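Long-range contacts in cytolethal distending toxin subunit A (Haemophilus ducreyi, PDB 1SR4), which probably forms with CdtC the heterodimeric subunit required to deliver CdtB, the third subunit of a heterotrimeric genotoxin, into host cells: residues 77-82 and 127-132; 95-100 and 197-202; 120-125 and 135-140. One frame throughout, in Å; residues are numbered along the deposited sequence.

All three contacts belong to the lectin-like beta-trefoil, contact 2 at the point where the C-terminal chain leaves it towards CdtC. The segments come in the order 77-82, 95-100, 120-125, 127-132, 135-140 and 197-202. Contacts 1 and 3 are neighbours, with centres about 10 Å apart. They share the hairpin of strands 120-124 and 127-131: contact 1 uses the second strand, contact 3 the first. Contact 2 is more remote, about 18 Å from contact 1 and about 21 Å from contact 3 between centres. Its segments are 97 positions apart, and contact 3 is nested in the loop they close. W99 of contact 2 touches L82 and V121. Contact 1 includes part of the inferred cell-binding region.

Contact 1 (77-82 and 127-132); sequences AKRNWL and GLIHDI
The six-membered ring of W81 rests close to the backbone at G127, which has no side chain to hold it off. W81 CZ3 is 3.7 Å from G127 CA. L128 offers its carbonyl to two groups. L82 N donates to L128 O at 2.9 Å. W81 CE3 meets L128 O edge-on, with the oxygen in the ring plane. A water accepts from L128 N and lies 3.0 Å from L82 O. L128 CB packs on L82 CD2.

I129 chi1 is 63°, which sets CG1 between the backbone N and the carbonyl carbon. This sends CD1 to the R79 guanidinium and leaves CG2 for W81. I129 CG2 touches W81 CE3 at 3.7 Å, and CD1 lies over one face of the guanidinium, towards the rim. I129 CA also makes a C-H...O contact with N80 O.

In the beta-trefoil, strand 127-131 is the second strand of a hairpin with 120-124. Residues 77-80 form a type II beta turn that lies against it, within a region inferred to mediate binding to target cells. N80 ND2 closes across this turn onto A77 O.

H130 O receives R79 N at 2.7 Å. The H130 ring takes an off-centre CH-pi contact from K78 CA, while its ND1 bonds T119 OG1.

D131 forms a salt bridge with R79: NH1 is 2.9 Å from D131 OD2. The oxygen lies in the guanidinium plane but is met from above the carboxylate plane, and the two planes are 67° apart. R79 also makes a cation-pi contact with Y124. D131 OD1 takes a weak bond from I132 N. I132 CG1 presses on the aliphatic part of K78, 3.5 Å from K78 CD, a tight carbon contact.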
loop_
_atom_site.group_PDB
_atom_site.type_symbol
_atom_site.label_atom_id
_atom_site.label_comp_id
_atom_site.label_asym_id
_atom_site.label_seq_id
_atom_site.Cartn_x
_atom_site.Cartn_y
_atom_site.Cartn_z
ATOM N N ALA A 77 -6.597 -20.647 25.186
ATOM C CA ALA A 77 -6.265 -19.987 26.445
ATOM C C ALA A 77 -5.059 -19.064 26.274
ATOM O O ALA A 77 -4.147 -19.362 25.496
ATOM C CB ALA A 77 -5.974 -21.035 27.527
ATOM N N LYS A 78 -5.065 -17.950 27.003
ATOM C CA LYS A 78 -3.973 -16.985 26.944
ATOM C C LYS A 78 -2.624 -17.612 27.279
ATOM O O LYS A 78 -2.544 -18.565 28.044
ATOM C CB LYS A 78 -4.251 -15.825 27.908
ATOM C CG LYS A 78 -5.432 -14.961 27.501
ATOM C CD LYS A 78 -5.620 -13.815 28.483
ATOM C CE LYS A 78 -6.476 -14.223 29.666
ATOM N NZ LYS A 78 -7.908 -14.345 29.247
ATOM N N ARG A 79 -1.574 -17.067 26.675
ATOM C CA ARG A 79 -0.194 -17.502 26.870
ATOM C C ARG A 79 0.224 -18.798 26.193
ATOM O O ARG A 79 1.332 -19.285 26.402
ATOM C CB ARG A 79 0.175 -17.528 28.368
ATOM C CG ARG A 79 0.143 -16.120 28.992
ATOM C CD ARG A 79 0.852 -16.020 30.346
ATOM N NE ARG A 79 2.310 -16.120 30.246
ATOM C CZ ARG A 79 3.117 -15.140 29.829
ATOM N NH1 ARG A 79 2.629 -13.960 29.463
ATOM N NH2 ARG A 79 4.426 -15.340 29.781
ATOM N N ASN A 80 -0.644 -19.344 25.350
ATOM C CA ASN A 80 -0.289 -20.550 24.615
ATOM C C ASN A 80 0.485 -20.124 23.372
ATOM O O ASN A 80 0.350 -18.988 22.907
ATOM C CB ASN A 80 -1.543 -21.316 24.215
ATOM C CG ASN A 80 -2.005 -22.255 25.295
ATOM O OD1 ASN A 80 -1.361 -23.269 25.553
ATOM N ND2 ASN A 80 -3.118 -21.922 25.939
ATOM N N TRP A 81 1.291 -21.038 22.848
ATOM C CA TRP A 81 2.104 -20.774 21.679
ATOM C C TRP A 81 1.285 -20.567 20.410
ATOM O O TRP A 81 0.223 -21.158 20.223
ATOM C CB TRP A 81 3.067 -21.937 21.383
ATOM C CG TRP A 81 4.079 -22.277 22.425
ATOM C CD1 TRP A 81 4.147 -23.439 23.151
ATOM C CD2 TRP A 81 5.222 -21.497 22.808
ATOM N NE1 TRP A 81 5.265 -23.429 23.957
ATOM C CE2 TRP A 81 5.943 -22.252 23.766
ATOM C CE3 TRP A 81 5.708 -20.237 22.435
ATOM C CZ2 TRP A 81 7.131 -21.788 24.352
ATOM C CZ3 TRP A 81 6.887 -19.774 23.020
ATOM C CH2 TRP A 81 7.586 -20.554 23.969
ATOM N N LEU A 82 1.828 -19.735 19.536
ATOM C CA LEU A 82 1.245 -19.460 18.236
ATOM C C LEU A 82 1.941 -20.426 17.294
ATOM O O LEU A 82 3.071 -20.832 17.547
ATOM C CB LEU A 82 1.562 -18.020 17.807
ATOM C CG LEU A 82 0.496 -16.935 17.953
ATOM C CD1 LEU A 82 -0.319 -17.101 19.227
ATOM C CD2 LEU A 82 1.168 -15.582 17.869
ATOM N N GLY A 127 9.728 -18.289 21.026
ATOM C CA GLY A 127 8.608 -18.271 20.092
ATOM C C GLY A 127 7.646 -17.125 20.332
ATOM O O GLY A 127 8.022 -16.085 20.856
ATOM N N LEU A 128 6.391 -17.318 19.954
ATOM C CA LEU A 128 5.385 -16.289 20.138
ATOM C C LEU A 128 4.194 -16.891 20.862
ATOM O O LEU A 128 3.902 -18.058 20.690
ATOM C CB LEU A 128 4.904 -15.758 18.775
ATOM C CG LEU A 128 5.894 -15.080 17.819
ATOM C CD1 LEU A 128 5.177 -14.798 16.489
ATOM C CD2 LEU A 128 6.434 -13.775 18.441
ATOM N N ILE A 129 3.509 -16.083 21.667
ATOM C CA ILE A 129 2.301 -16.535 22.355
ATOM C C ILE A 129 1.325 -15.396 22.133
ATOM O O ILE A 129 1.645 -14.451 21.420
ATOM C CB ILE A 129 2.524 -16.696 23.882
ATOM C CG1 ILE A 129 2.874 -15.340 24.507
ATOM C CG2 ILE A 129 3.600 -17.750 24.148
ATOM C CD1 ILE A 129 3.017 -15.367 26.037
ATOM N N HIS A 130 0.129 -15.496 22.702
ATOM C CA HIS A 130 -0.830 -14.404 22.632
ATOM C C HIS A 130 -1.229 -14.164 24.089
ATOM O O HIS A 130 -1.330 -15.115 24.872
ATOM C CB HIS A 130 -2.048 -14.751 21.743
ATOM C CG HIS A 130 -2.923 -15.844 22.278
ATOM N ND1 HIS A 130 -4.175 -15.606 22.799
ATOM C CD2 HIS A 130 -2.744 -17.185 22.327
ATOM C CE1 HIS A 130 -4.733 -16.752 23.146
ATOM N NE2 HIS A 130 -3.885 -17.727 22.871
ATOM N N ASP A 131 -1.400 -12.902 24.473
ATOM C CA ASP A 131 -1.777 -12.566 25.847
ATOM C C ASP A 131 -2.471 -11.216 25.869
ATOM O O ASP A 131 -2.550 -10.517 24.840
ATOM C CB ASP A 131 -0.538 -12.524 26.759
ATOM C CG ASP A 131 -0.883 -12.705 28.250
ATOM O OD1 ASP A 131 -2.056 -12.948 28.597
ATOM O OD2 ASP A 131 0.041 -12.622 29.079
ATOM N N ILE A 132 -2.975 -10.852 27.043
ATOM C CA ILE A 132 -3.672 -9.592 27.216
ATOM C C ILE A 132 -2.834 -8.447 26.664
ATOM O O ILE A 132 -1.646 -8.334 26.941
ATOM C CB ILE A 132 -3.997 -9.367 28.713
ATOM C CG1 ILE A 132 -4.965 -10.466 29.176
ATOM C CG2 ILE A 132 -4.650 -7.999 28.928
ATOM C CD1 ILE A 132 -4.811 -10.853 30.627
HETATM O O HOH W 1 5.655 -19.651 18.567
#

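Contact 2 (95-100 and 197-202); sequences NIRNWK and PPVLEA
N98 and V199 carry the direct hydrogen bonds. The N98 side-chain amide pairs with both backbone polar groups of V199. V199 N donates to N98 OD1 at 2.8 Å, tilted 23° from the carbonyl plane. N98 ND2 donates to V199 O at 3.2 Å. This longer bond is nearly straight (174° at the hydrogen). V199 O lies in the amide plane of N98, but ND2 approaches it from above the V199 carbonyl plane. N98 ND2 also bonds Q115 OE1. This second bond and the pair to V199 fix the rotation of the amide.

One water extends the polar network. It donates to V199 O and to N95 OD1, and it accepts from R97 NH2 at 3.0 Å. Both the water and N98 thus grip V199 O. The R97 guanidinium is held elsewhere too: NE bonds G94 O, and NH1 bonds N87 and S90.

Van der Waals contacts lie beside these bonds; most set a carbon against a polar group. V199 CG2 lies over one face of the R97 guanidinium, 3.7 Å from R97 CZ and offset towards the rim. With V199 CG1 beside the backbone N (chi1 -86°), CG2 falls between that N and the carbonyl carbon, 3.2 Å from N98 OD1. L200 CD2 reaches across to N95 OD1 at 3.3 Å and also touches N98 ND2. P198 CB packs on the N98 amide.

The contact joins the 3-10 segment ending at R97, and N98 just before strand 99-103, to the loop after strand 189-196 in the beta-trefoil. V199 also packs on L70 and R97 on T72, both of strand 69-73. Beyond the loop, A202 pairs in an antiparallel ladder with a strand of CdtC, so the sheet runs on into that subunit.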
loop_
_atom_site.group_PDB
_atom_site.type_symbol
_atom_site.label_atom_id
_atom_site.label_comp_id
_atom_site.label_asym_id
_atom_site.label_seq_id
_atom_site.Cartn_x
_atom_site.Cartn_y
_atom_site.Cartn_z
ATOM N N ASN A 95 -11.911 -17.071 12.837
ATOM C CA ASN A 95 -11.215 -15.793 12.947
ATOM C C ASN A 95 -10.035 -15.668 13.933
ATOM O O ASN A 95 -9.484 -14.562 14.095
ATOM C CB ASN A 95 -12.250 -14.681 13.202
ATOM C CG ASN A 95 -13.308 -14.594 12.099
ATOM O OD1 ASN A 95 -13.157 -15.177 11.019
ATOM N ND2 ASN A 95 -14.385 -13.847 12.365
ATOM N N ILE A 96 -9.633 -16.763 14.586
ATOM C CA ILE A 96 -8.482 -16.684 15.485
ATOM C C ILE A 96 -7.216 -16.600 14.611
ATOM O O ILE A 96 -6.097 -16.409 15.113
ATOM C CB ILE A 96 -8.353 -17.926 16.398
ATOM C CG1 ILE A 96 -8.055 -19.175 15.559
ATOM C CG2 ILE A 96 -9.626 -18.099 17.223
ATOM C CD1 ILE A 96 -7.745 -20.430 16.396
ATOM N N ARG A 97 -7.414 -16.738 13.298
ATOM C CA ARG A 97 -6.315 -16.680 12.320
ATOM C C ARG A 97 -6.053 -15.272 11.772
ATOM O O ARG A 97 -5.048 -15.043 11.095
ATOM C CB ARG A 97 -6.624 -17.618 11.156
ATOM C CG ARG A 97 -6.666 -19.092 11.555
ATOM C CD ARG A 97 -7.162 -19.945 10.393
ATOM N NE ARG A 97 -8.518 -19.558 10.011
ATOM C CZ ARG A 97 -9.106 -19.950 8.886
ATOM N NH1 ARG A 97 -8.464 -20.751 8.034
ATOM N NH2 ARG A 97 -10.324 -19.514 8.592
ATOM N N ASN A 98 -6.953 -14.338 12.074
ATOM C CA ASN A 98 -6.855 -12.959 11.602
ATOM C C ASN A 98 -6.410 -11.999 12.686
ATOM O O ASN A 98 -6.780 -12.147 13.842
ATOM C CB ASN A 98 -8.209 -12.474 11.040
ATOM C CG ASN A 98 -8.684 -13.314 9.881
ATOM O OD1 ASN A 98 -7.908 -13.631 8.980
ATOM N ND2 ASN A 98 -9.964 -13.680 9.890
ATOM N N TRP A 99 -5.644 -10.990 12.282
ATOM C CA TRP A 99 -5.124 -10.009 13.208
ATOM C C TRP A 99 -5.324 -8.598 12.692
ATOM O O TRP A 99 -5.403 -8.368 11.480
ATOM C CB TRP A 99 -3.619 -10.217 13.409
ATOM C CG TRP A 99 -3.232 -11.619 13.786
ATOM C CD1 TRP A 99 -2.993 -12.664 12.938
ATOM C CD2 TRP A 99 -3.043 -12.120 15.112
ATOM N NE1 TRP A 99 -2.661 -13.792 13.661
ATOM C CE2 TRP A 99 -2.680 -13.482 14.997
ATOM C CE3 TRP A 99 -3.142 -11.545 16.391
ATOM C CZ2 TRP A 99 -2.410 -14.287 16.112
ATOM C CZ3 TRP A 99 -2.873 -12.348 17.506
ATOM C CH2 TRP A 99 -2.510 -13.705 17.353
ATOM N N LYS A 100 -5.392 -7.665 13.633
ATOM C CA LYS A 100 -5.497 -6.254 13.330
ATOM C C LYS A 100 -4.107 -5.700 13.672
ATOM O O LYS A 100 -3.626 -5.819 14.803
ATOM C CB LYS A 100 -6.562 -5.580 14.199
ATOM C CG LYS A 100 -6.556 -4.048 14.099
ATOM C CD LYS A 100 -7.571 -3.394 15.055
ATOM C CE LYS A 100 -8.999 -3.686 14.628
ATOM N NZ LYS A 100 -10.039 -3.085 15.543
ATOM N N PRO A 197 -4.352 -10.604 2.821
ATOM C CA PRO A 197 -5.759 -10.378 3.174
ATOM C C PRO A 197 -6.149 -11.368 4.265
ATOM O O PRO A 197 -5.583 -12.457 4.359
ATOM C CB PRO A 197 -6.516 -10.675 1.867
ATOM C CG PRO A 197 -5.465 -10.455 0.778
ATOM C CD PRO A 197 -4.229 -11.052 1.423
ATOM N N PRO A 198 -7.124 -11.001 5.100
ATOM C CA PRO A 198 -7.582 -11.873 6.183
ATOM C C PRO A 198 -8.344 -13.041 5.581
ATOM O O PRO A 198 -8.766 -12.965 4.419
ATOM C CB PRO A 198 -8.507 -10.959 6.984
ATOM C CG PRO A 198 -9.179 -10.140 5.879
ATOM C CD PRO A 198 -7.973 -9.796 4.978
ATOM N N VAL A 199 -8.512 -14.127 6.332
ATOM C CA VAL A 199 -9.314 -15.219 5.807
ATOM C C VAL A 199 -10.740 -14.919 6.267
ATOM O O VAL A 199 -11.153 -15.271 7.373
ATOM C CB VAL A 199 -8.845 -16.616 6.279
ATOM C CG1 VAL A 199 -7.739 -17.117 5.338
ATOM C CG2 VAL A 199 -8.330 -16.570 7.695
ATOM N N LEU A 200 -11.469 -14.225 5.392
ATOM C CA LEU A 200 -12.850 -13.806 5.644
ATOM C C LEU A 200 -13.603 -13.762 4.319
ATOM O O LEU A 200 -12.978 -13.742 3.259
ATOM C CB LEU A 200 -12.869 -12.392 6.248
ATOM C CG LEU A 200 -12.253 -12.116 7.631
ATOM C CD1 LEU A 200 -12.217 -10.619 7.903
ATOM C CD2 LEU A 200 -13.078 -12.822 8.700
ATOM N N GLU A 201 -14.939 -13.759 4.379
ATOM C CA GLU A 201 -15.748 -13.626 3.166
ATOM C C GLU A 201 -15.469 -12.186 2.735
ATOM O O GLU A 201 -15.457 -11.275 3.572
ATOM C CB GLU A 201 -17.238 -13.772 3.463
ATOM C CG GLU A 201 -17.670 -15.192 3.795
ATOM C CD GLU A 201 -18.172 -15.941 2.573
ATOM O OE1 GLU A 201 -19.072 -15.418 1.871
ATOM O OE2 GLU A 201 -17.678 -17.053 2.316
ATOM N N ALA A 202 -15.240 -11.993 1.439
ATOM C CA ALA A 202 -14.913 -10.678 0.889
ATOM C C ALA A 202 -16.073 -10.130 0.081
ATOM O O ALA A 202 -16.766 -10.881 -0.596
ATOM C CB ALA A 202 -13.674 -10.796 -0.008
HETATM O O HOH W 2 -11.904 -17.127 9.356
#

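Contact 3 (120-125 and 135-140); sequences CVEAYG and LDKLAQ
E122 and Q140 meet across this contact. It joins strand 120-124 of the beta-trefoil to the 3-10 turn 138-140. The loop before the turn is tied to the same strand by the C120-C133 disulfide.

The close-packed part lies along the backbone of the strand. A123 N donates to A139 O at 2.9 Å, almost straight (173° at the hydrogen). A139 CB packs on E122 CG at 3.8 Å. E122 CG is anti to the backbone N (chi1 -172°) and the chain runs out extended, which carries OE1 to Q140 NE2. The extended Q140 side chain crosses E122 obliquely; its CG touches V121 O. Q140 OE1 touches C120 CB at 3.4 Å and also accepts from S134 N. Well away from K137, a water donates to both V121 O and Q140 O.

The side towards K137 is looser and water-mediated. K137 NZ is 4.5 Å from E122 OE1, too far for a salt bridge. Another water spans the gap, accepting from K137 NZ and donating to E122 OE1. NZ also bonds I132 O.

Q140 NE2 serves two acceptors, I132 O and E122. It reaches E122 OE1 at 2.9 Å, on the anti side and 29° out of the carboxylate plane.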
loop_
_atom_site.group_PDB
_atom_site.type_symbol
_atom_site.label_atom_id
_atom_site.label_comp_id
_atom_site.label_asym_id
_atom_site.label_seq_id
_atom_site.Cartn_x
_atom_site.Cartn_y
_atom_site.Cartn_z
ATOM N N CYS A 120 -3.051 -10.109 22.192
ATOM C CA CYS A 120 -1.943 -9.620 21.371
ATOM C C CYS A 120 -0.807 -10.608 21.196
ATOM O O CYS A 120 -0.514 -11.399 22.111
ATOM C CB CYS A 120 -1.378 -8.334 21.985
ATOM S SG CYS A 120 -2.367 -6.871 21.573
ATOM N N VAL A 121 -0.164 -10.547 20.024
ATOM C CA VAL A 121 0.975 -11.407 19.726
ATOM C C VAL A 121 2.054 -10.921 20.674
ATOM O O VAL A 121 2.228 -9.709 20.839
ATOM C CB VAL A 121 1.480 -11.236 18.264
ATOM C CG1 VAL A 121 2.859 -11.871 18.118
ATOM C CG2 VAL A 121 0.477 -11.895 17.260
ATOM N N GLU A 122 2.779 -11.850 21.292
ATOM C CA GLU A 122 3.831 -11.478 22.248
ATOM C C GLU A 122 5.065 -12.388 22.149
ATOM O O GLU A 122 4.939 -13.615 22.137
ATOM C CB GLU A 122 3.273 -11.550 23.673
ATOM C CG GLU A 122 4.225 -10.988 24.723
ATOM C CD GLU A 122 3.628 -10.949 26.114
ATOM O OE1 GLU A 122 2.432 -10.591 26.259
ATOM O OE2 GLU A 122 4.373 -11.261 27.075
ATOM N N ALA A 123 6.254 -11.793 22.070
ATOM C CA ALA A 123 7.478 -12.577 22.006
ATOM C C ALA A 123 7.688 -13.159 23.400
ATOM O O ALA A 123 7.626 -12.431 24.402
ATOM C CB ALA A 123 8.668 -11.689 21.632
ATOM N N TYR A 124 7.940 -14.463 23.460
ATOM C CA TYR A 124 8.158 -15.152 24.732
ATOM C C TYR A 124 9.073 -16.359 24.522
ATOM O O TYR A 124 8.817 -17.197 23.643
ATOM C CB TYR A 124 6.828 -15.618 25.322
ATOM C CG TYR A 124 7.029 -16.515 26.520
ATOM C CD1 TYR A 124 7.368 -15.978 27.762
ATOM C CD2 TYR A 124 6.997 -17.901 26.383
ATOM C CE1 TYR A 124 7.682 -16.802 28.837
ATOM C CE2 TYR A 124 7.304 -18.737 27.444
ATOM C CZ TYR A 124 7.651 -18.180 28.671
ATOM O OH TYR A 124 7.989 -18.995 29.726
ATOM N N GLY A 125 10.140 -16.452 25.323
ATOM C CA GLY A 125 11.067 -17.559 25.176
ATOM C C GLY A 125 11.569 -17.615 23.739
ATOM O O GLY A 125 12.003 -16.593 23.200
ATOM N N LEU A 135 -0.129 -1.629 25.800
ATOM C CA LEU A 135 0.778 -0.784 25.047
ATOM C C LEU A 135 2.101 -0.596 25.772
ATOM O O LEU A 135 3.062 -0.115 25.189
ATOM C CB LEU A 135 0.126 0.577 24.767
ATOM C CG LEU A 135 -0.999 0.609 23.725
ATOM C CD1 LEU A 135 -1.755 1.933 23.807
ATOM C CD2 LEU A 135 -0.410 0.415 22.341
ATOM N N ASP A 136 2.153 -0.983 27.045
ATOM C CA ASP A 136 3.379 -0.838 27.818
ATOM C C ASP A 136 4.266 -2.075 27.806
ATOM O O ASP A 136 5.303 -2.105 28.465
ATOM C CB ASP A 136 3.050 -0.457 29.259
ATOM C CG ASP A 136 2.333 0.870 29.345
ATOM O OD1 ASP A 136 2.785 1.825 28.678
ATOM O OD2 ASP A 136 1.322 0.964 30.070
ATOM N N LYS A 137 3.864 -3.100 27.066
ATOM C CA LYS A 137 4.678 -4.310 26.995
ATOM C C LYS A 137 5.499 -4.309 25.703
ATOM O O LYS A 137 4.959 -4.527 24.609
ATOM C CB LYS A 137 3.792 -5.563 27.044
ATOM C CG LYS A 137 3.099 -5.824 28.387
ATOM C CD LYS A 137 2.170 -7.039 28.288
ATOM C CE LYS A 137 1.237 -7.169 29.513
ATOM N NZ LYS A 137 0.138 -8.173 29.301
ATOM N N LEU A 138 6.802 -4.066 25.829
ATOM C CA LEU A 138 7.684 -4.042 24.670
ATOM C C LEU A 138 7.654 -5.374 23.910
ATOM O O LEU A 138 7.798 -5.399 22.686
ATOM C CB LEU A 138 9.121 -3.728 25.110
ATOM C CG LEU A 138 10.077 -3.253 24.013
ATOM C CD1 LEU A 138 9.541 -1.942 23.419
ATOM C CD2 LEU A 138 11.487 -3.041 24.586
ATOM N N ALA A 139 7.464 -6.479 24.633
ATOM C CA ALA A 139 7.417 -7.805 23.994
ATOM C C ALA A 139 6.262 -7.960 22.992
ATOM O O ALA A 139 6.244 -8.908 22.202
ATOM C CB ALA A 139 7.338 -8.915 25.058
ATOM N N GLN A 140 5.291 -7.056 23.037
ATOM C CA GLN A 140 4.175 -7.114 22.092
ATOM C C GLN A 140 4.385 -6.148 20.916
ATOM O O GLN A 140 3.502 -5.990 20.061
ATOM C CB GLN A 140 2.853 -6.799 22.800
ATOM C CG GLN A 140 2.436 -7.887 23.788
ATOM C CD GLN A 140 1.129 -7.590 24.484
ATOM O OE1 GLN A 140 0.494 -6.555 24.253
ATOM N NE2 GLN A 140 0.710 -8.505 25.336
HETATM O O HOH W 3 1.591 -7.605 19.250
HETATM O O HOH W 4 1.870 -10.328 28.901
#